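PDB 4AC1: endo-N-acetyl-beta-D-glucosaminidase from Hypocrea jecorina, which hydrolyses the chitobiose core of N-linked glycans as a glycoside hydrolase family 18 enzyme, and is responsible for deglycosylating the cellulases of this fungus. Local coordinates for residues T153-A158 with N187-S192; A160-S165 with D204-N209. All coordinates share one frame; numbering follows the deposited sequence.

The segments of the two contacts alternate along the chain: 153-158, 160-165, 187-192, 204-209. The centre of interaction 1 lies about 8 Å from that of the chain, where the ends of parallel strands 151-154 and 185-189 run side by side in the family 18 barrel. The centre of interaction 2 is farther out, at about 19 Å, and the contact ties the loop after strand 151-154 to the last turn of helix 201-208. Their centres are 11 Å apart and they touch: L161 CD1 packs on T188 OG1 at 3.6 Å, and I206 CD1 meets F190 CZ at 3.7 Å. The barrel interior, with its zinc, is thus joined by packing to another zinc at the outer surface.

Interaction 1: T153-A158 with N187-S192; sequences TLAPVA and NTQFYS. With ACT (acetate ion), chain D.
The carbonyl oxygen of Q189 takes two N-H groups: A158 N across the contact at 3.0 Å, and more weakly Y191 N, which closes an inverse gamma turn centred on F190. Earlier in the pairing, N187 N donates to L154 O at 2.7 Å and Q189 N to P156 O at 2.9 Å. The Q189 side chain adds a rung of its own. Its CG stands beside the backbone N (chi1 -47°) and the extended chain carries NE2 to A155 O at 2.9 Å, fixing the rotation of the amide; OE1, at its other end, binds a zinc ion together with E127. Were Q189 an alanine, the A155 carbonyl would probably lose this donor and the zinc one of its ligands. An acetate ion, probably from the crystallisation liquor, accepts a hydrogen bond from OH of Y191 at 2.6 Å. CB of A158 sits over one face of the F190 ring, 4.0 Å from its centroid, as a CH-pi contact. Strands 151-154 and 185-189, with helix 172-179 between them, form a right-handed beta-alpha-beta unit of the (beta/alpha)8 barrel of family 18 hydrolases, and E127 belongs to its DxDxE motif.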
loop_
_atom_site.group_PDB
_atom_site.type_symbol
_atom_site.label_atom_id
_atom_site.label_comp_id
_atom_site.label_asym_id
_atom_site.label_seq_id
_atom_site.Cartn_x
_atom_site.Cartn_y
_atom_site.Cartn_z
ATOM N N THR A 153 1.527 6.726 3.530
ATOM C CA THR A 153 2.387 5.557 3.604
ATOM C C THR A 153 3.289 5.485 2.376
ATOM O O THR A 153 3.075 6.195 1.392
ATOM C CB THR A 153 1.557 4.258 3.768
ATOM O OG1 THR A 153 0.737 4.065 2.613
ATOM C CG2 THR A 153 0.650 4.347 4.968
ATOM N N LEU A 154 4.324 4.652 2.458
ATOM C CA LEU A 154 5.143 4.325 1.297
ATOM C C LEU A 154 5.257 2.819 1.213
ATOM O O LEU A 154 4.925 2.122 2.172
ATOM C CB LEU A 154 6.517 4.993 1.365
ATOM C CG LEU A 154 6.490 6.519 1.287
ATOM C CD1 LEU A 154 6.441 7.159 2.690
ATOM C CD2 LEU A 154 7.644 7.035 0.453
ATOM N N ALA A 155 5.747 2.323 0.076
ATOM C CA ALA A 155 5.909 0.896 -0.149
ATOM C C ALA A 155 7.354 0.562 -0.555
ATOM O O ALA A 155 7.600 0.087 -1.664
ATOM C CB ALA A 155 4.904 0.423 -1.212
ATOM N N PRO A 156 8.327 0.791 0.341
ATOM C CA PRO A 156 9.697 0.369 0.036
ATOM C C PRO A 156 9.772 -1.142 -0.143
ATOM O O PRO A 156 9.054 -1.884 0.519
ATOM C CB PRO A 156 10.455 0.753 1.307
ATOM C CG PRO A 156 9.417 0.728 2.390
ATOM C CD PRO A 156 8.164 1.200 1.749
ATOM N N VAL A 157 10.654 -1.598 -1.025
ATOM C CA VAL A 157 11.005 -3.008 -1.014
ATOM C C VAL A 157 11.829 -3.244 0.255
ATOM O O VAL A 157 12.498 -2.341 0.753
ATOM C CB VAL A 157 11.727 -3.451 -2.305
ATOM C CG1 VAL A 157 10.881 -3.119 -3.524
ATOM C CG2 VAL A 157 13.113 -2.840 -2.412
ATOM N N ALA A 158 11.774 -4.453 0.796
ATOM C CA ALA A 158 12.345 -4.692 2.119
ATOM C C ALA A 158 13.815 -4.273 2.240
ATOM O O ALA A 158 14.182 -3.600 3.201
ATOM C CB ALA A 158 12.167 -6.152 2.522
ATOM N N ASN A 187 4.575 -0.040 3.824
ATOM C CA ASN A 187 4.055 -1.265 3.221
ATOM C C ASN A 187 5.237 -1.985 2.608
ATOM O O ASN A 187 5.582 -1.775 1.443
ATOM C CB ASN A 187 3.032 -0.903 2.146
ATOM C CG ASN A 187 1.767 -0.339 2.732
ATOM O OD1 ASN A 187 1.074 -1.018 3.497
ATOM N ND2 ASN A 187 1.467 0.920 2.396
ATOM N N THR A 188 5.886 -2.812 3.416
ATOM C CA THR A 188 7.239 -3.246 3.079
ATOM C C THR A 188 7.195 -4.513 2.230
ATOM O O THR A 188 6.599 -5.519 2.624
ATOM C CB THR A 188 8.094 -3.393 4.354
ATOM O OG1 THR A 188 8.077 -2.160 5.084
ATOM C CG2 THR A 188 9.541 -3.682 4.027
ATOM N N GLN A 189 7.777 -4.435 1.033
ATOM C CA GLN A 189 7.623 -5.517 0.064
ATOM C C GLN A 189 8.656 -6.628 0.296
ATOM O O GLN A 189 9.809 -6.515 -0.140
ATOM C CB GLN A 189 7.694 -4.972 -1.368
ATOM C CG GLN A 189 6.839 -3.724 -1.598
ATOM C CD GLN A 189 6.695 -3.354 -3.063
ATOM O OE1 GLN A 189 6.536 -4.235 -3.904
ATOM N NE2 GLN A 189 6.750 -2.067 -3.378
ATOM N N PHE A 190 8.235 -7.682 1.003
ATOM C CA PHE A 190 9.056 -8.882 1.229
ATOM C C PHE A 190 8.826 -9.893 0.100
ATOM O O PHE A 190 8.328 -11.014 0.317
ATOM C CB PHE A 190 8.747 -9.534 2.590
ATOM C CG PHE A 190 9.161 -8.706 3.791
ATOM C CD1 PHE A 190 8.326 -7.705 4.299
ATOM C CD2 PHE A 190 10.373 -8.953 4.434
ATOM C CE1 PHE A 190 8.705 -6.959 5.409
ATOM C CE2 PHE A 190 10.760 -8.215 5.549
ATOM C CZ PHE A 190 9.918 -7.216 6.041
ATOM N N TYR A 191 9.187 -9.489 -1.107
ATOM C CA TYR A 191 9.027 -10.324 -2.292
ATOM C C TYR A 191 9.844 -9.745 -3.439
ATOM O O TYR A 191 10.520 -8.727 -3.259
ATOM C CB TYR A 191 7.547 -10.514 -2.661
ATOM C CG TYR A 191 6.658 -9.284 -2.646
ATOM C CD1 TYR A 191 6.502 -8.483 -3.783
ATOM C CD2 TYR A 191 5.870 -8.991 -1.524
ATOM C CE1 TYR A 191 5.629 -7.372 -3.789
ATOM C CE2 TYR A 191 4.999 -7.903 -1.517
ATOM C CZ TYR A 191 4.881 -7.099 -2.642
ATOM O OH TYR A 191 4.000 -6.036 -2.595
ATOM N N SER A 192 9.807 -10.421 -4.592
ATOM C CA SER A 192 10.517 -10.000 -5.807
ATOM C C SER A 192 12.032 -10.032 -5.663
ATOM O O SER A 192 12.753 -9.479 -6.497
ATOM C CB SER A 192 10.040 -8.625 -6.285
ATOM O OG SER A 192 8.663 -8.691 -6.581
HETATM C C ACT D . 3.512 -3.301 -4.483
HETATM O O ACT D . 3.580 -4.530 -4.699
HETATM O OXT ACT D . 4.018 -2.556 -5.352
HETATM C CH3 ACT D . 2.884 -2.774 -3.234
#

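Interaction 2: A160-S165 with D204-N209; sequences ALEDSS and DRIVAN. With ZN (zinc ion), chain I.
D163 and N209, whose side chains approach each other from opposite directions, share a zinc ion, each through one oxygen: D163 OD2 and N209 OD1 both lie 2.1 Å from the metal. Four waters complete an octahedral shell, with the two protein oxygens in neighbouring places. D163 OD1 accepts a hydrogen bond from metal-bound water 1 at 2.6 Å and another from N209 ND2 at 3.1 Å, the amide nitrogen arriving from above the carboxylate plane, with the two flat groups 84° apart. The same ND2 donates to L161 O at 2.9 Å; both acceptors lie near the amide plane, which fixes the rotation that turns N209 OD1 to the zinc. N209 is the first residue beyond the regular helix, and its CG, anti to the backbone N (chi1 -154°), extends toward the loop. Farther from the metal, E162 OE2 forms a salt bridge with R205 NH1 at 2.9 Å, in the guanidinium plane, while D202 gives that nitrogen a second acidic partner. Beneath this bridge the E162 CG lies against I206 CG1, and L161 CB packs on I206 CG1 at 3.8 Å. With only two protein ligands and four waters, the chemistry is that of a hydrated zinc site at the surface, bridging loop and helix end, in which the metal's charge is probably only partly offset by D163.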
loop_
_atom_site.group_PDB
_atom_site.type_symbol
_atom_site.label_atom_id
_atom_site.label_comp_id
_atom_site.label_asym_id
_atom_site.label_seq_id
_atom_site.Cartn_x
_atom_site.Cartn_y
_atom_site.Cartn_z
ATOM N N ALA A 160 15.360 -2.010 0.827
ATOM C CA ALA A 160 15.519 -0.548 0.866
ATOM C C ALA A 160 15.513 0.009 2.285
ATOM O O ALA A 160 15.957 1.137 2.515
ATOM C CB ALA A 160 14.460 0.134 0.023
ATOM N N LEU A 161 15.029 -0.791 3.227
ATOM C CA LEU A 161 15.035 -0.423 4.646
ATOM C C LEU A 161 16.225 -1.044 5.388
ATOM O O LEU A 161 16.341 -0.931 6.614
ATOM C CB LEU A 161 13.718 -0.819 5.316
ATOM C CG LEU A 161 12.430 -0.258 4.703
ATOM C CD1 LEU A 161 11.250 -0.589 5.588
ATOM C CD2 LEU A 161 12.522 1.234 4.426
ATOM N N GLU A 162 17.098 -1.696 4.613
ATOM C CA GLU A 162 18.309 -2.364 5.105
ATOM C C GLU A 162 19.561 -1.856 4.384
ATOM O O GLU A 162 20.519 -2.616 4.200
ATOM C CB GLU A 162 18.190 -3.873 4.893
ATOM C CG GLU A 162 17.001 -4.501 5.599
ATOM C CD GLU A 162 16.694 -5.902 5.099
ATOM O OE1 GLU A 162 16.069 -6.054 4.029
ATOM O OE2 GLU A 162 17.094 -6.876 5.768
ATOM N N ASP A 163 19.559 -0.591 3.970
ATOM C CA ASP A 163 20.725 0.027 3.318
ATOM C C ASP A 163 21.141 -0.673 2.016
ATOM O O ASP A 163 22.327 -0.675 1.648
ATOM C CB ASP A 163 21.920 0.114 4.293
ATOM C CG ASP A 163 21.546 0.726 5.637
ATOM O OD1 ASP A 163 20.811 1.737 5.652
ATOM O OD2 ASP A 163 21.999 0.199 6.685
ATOM N N SER A 164 20.172 -1.252 1.311
ATOM C CA SER A 164 20.465 -2.078 0.145
ATOM C C SER A 164 19.481 -1.820 -1.018
ATOM O O SER A 164 18.941 -0.719 -1.153
ATOM C CB SER A 164 20.509 -3.549 0.565
ATOM O OG SER A 164 21.036 -4.370 -0.457
ATOM N N SER A 165 19.269 -2.834 -1.858
ATOM C CA SER A 165 18.520 -2.685 -3.099
ATOM C C SER A 165 17.216 -1.937 -2.924
ATOM O O SER A 165 16.428 -2.245 -2.026
ATOM C CB SER A 165 18.252 -4.043 -3.737
ATOM O OG SER A 165 19.472 -4.737 -3.884
ATOM N N ASP A 204 13.776 -8.293 11.423
ATOM C CA ASP A 204 14.652 -7.893 12.540
ATOM C C ASP A 204 15.751 -6.916 12.102
ATOM O O ASP A 204 16.077 -5.973 12.821
ATOM C CB ASP A 204 15.325 -9.112 13.196
ATOM C CG ASP A 204 14.362 -10.000 14.008
ATOM O OD1 ASP A 204 13.269 -9.571 14.435
ATOM O OD2 ASP A 204 14.740 -11.163 14.248
ATOM N N ARG A 205 16.335 -7.157 10.930
ATOM C CA ARG A 205 17.362 -6.265 10.390
ATOM C C ARG A 205 16.795 -4.859 10.117
ATOM O O ARG A 205 17.443 -3.837 10.386
ATOM C CB ARG A 205 17.984 -6.875 9.131
ATOM C CG ARG A 205 19.284 -6.215 8.675
ATOM C CD ARG A 205 19.909 -6.931 7.472
ATOM N NE ARG A 205 20.235 -8.325 7.759
ATOM C CZ ARG A 205 19.574 -9.384 7.299
ATOM N NH1 ARG A 205 18.518 -9.244 6.511
ATOM N NH2 ARG A 205 19.975 -10.602 7.645
ATOM N N ILE A 206 15.573 -4.814 9.594
ATOM C CA ILE A 206 14.914 -3.545 9.326
ATOM C C ILE A 206 14.684 -2.782 10.642
ATOM O O ILE A 206 14.969 -1.585 10.734
ATOM C CB ILE A 206 13.593 -3.782 8.575
ATOM C CG1 ILE A 206 13.874 -4.196 7.124
ATOM C CG2 ILE A 206 12.713 -2.547 8.642
ATOM C CD1 ILE A 206 12.691 -4.837 6.401
ATOM N N VAL A 207 14.205 -3.484 11.666
ATOM C CA VAL A 207 13.979 -2.860 12.975
ATOM C C VAL A 207 15.291 -2.315 13.553
ATOM O O VAL A 207 15.332 -1.194 14.073
ATOM C CB VAL A 207 13.278 -3.816 13.962
ATOM C CG1 VAL A 207 13.265 -3.225 15.374
ATOM C CG2 VAL A 207 11.858 -4.104 13.490
ATOM N N ALA A 208 16.358 -3.099 13.416
ATOM C CA ALA A 208 17.687 -2.694 13.894
ATOM C C ALA A 208 18.252 -1.501 13.114
ATOM O O ALA A 208 19.137 -0.807 13.602
ATOM C CB ALA A 208 18.645 -3.874 13.844
ATOM N N ASN A 209 17.730 -1.262 11.911
ATOM C CA ASN A 209 18.123 -0.125 11.075
ATOM C C ASN A 209 17.278 1.135 11.331
ATOM O O ASN A 209 17.344 2.099 10.570
ATOM C CB ASN A 209 18.090 -0.497 9.582
ATOM C CG ASN A 209 19.036 0.357 8.752
ATOM O OD1 ASN A 209 20.109 0.756 9.228
ATOM N ND2 ASN A 209 18.654 0.643 7.513
HETATM ZN ZN ZN I . 21.994 1.278 8.526
HETATM O O HOH W 1 21.291 3.021 7.908
HETATM O O HOH W 2 23.923 1.842 8.115
HETATM O O HOH W 3 22.832 -0.539 9.398
HETATM O O HOH W 4 22.255 2.070 10.266
#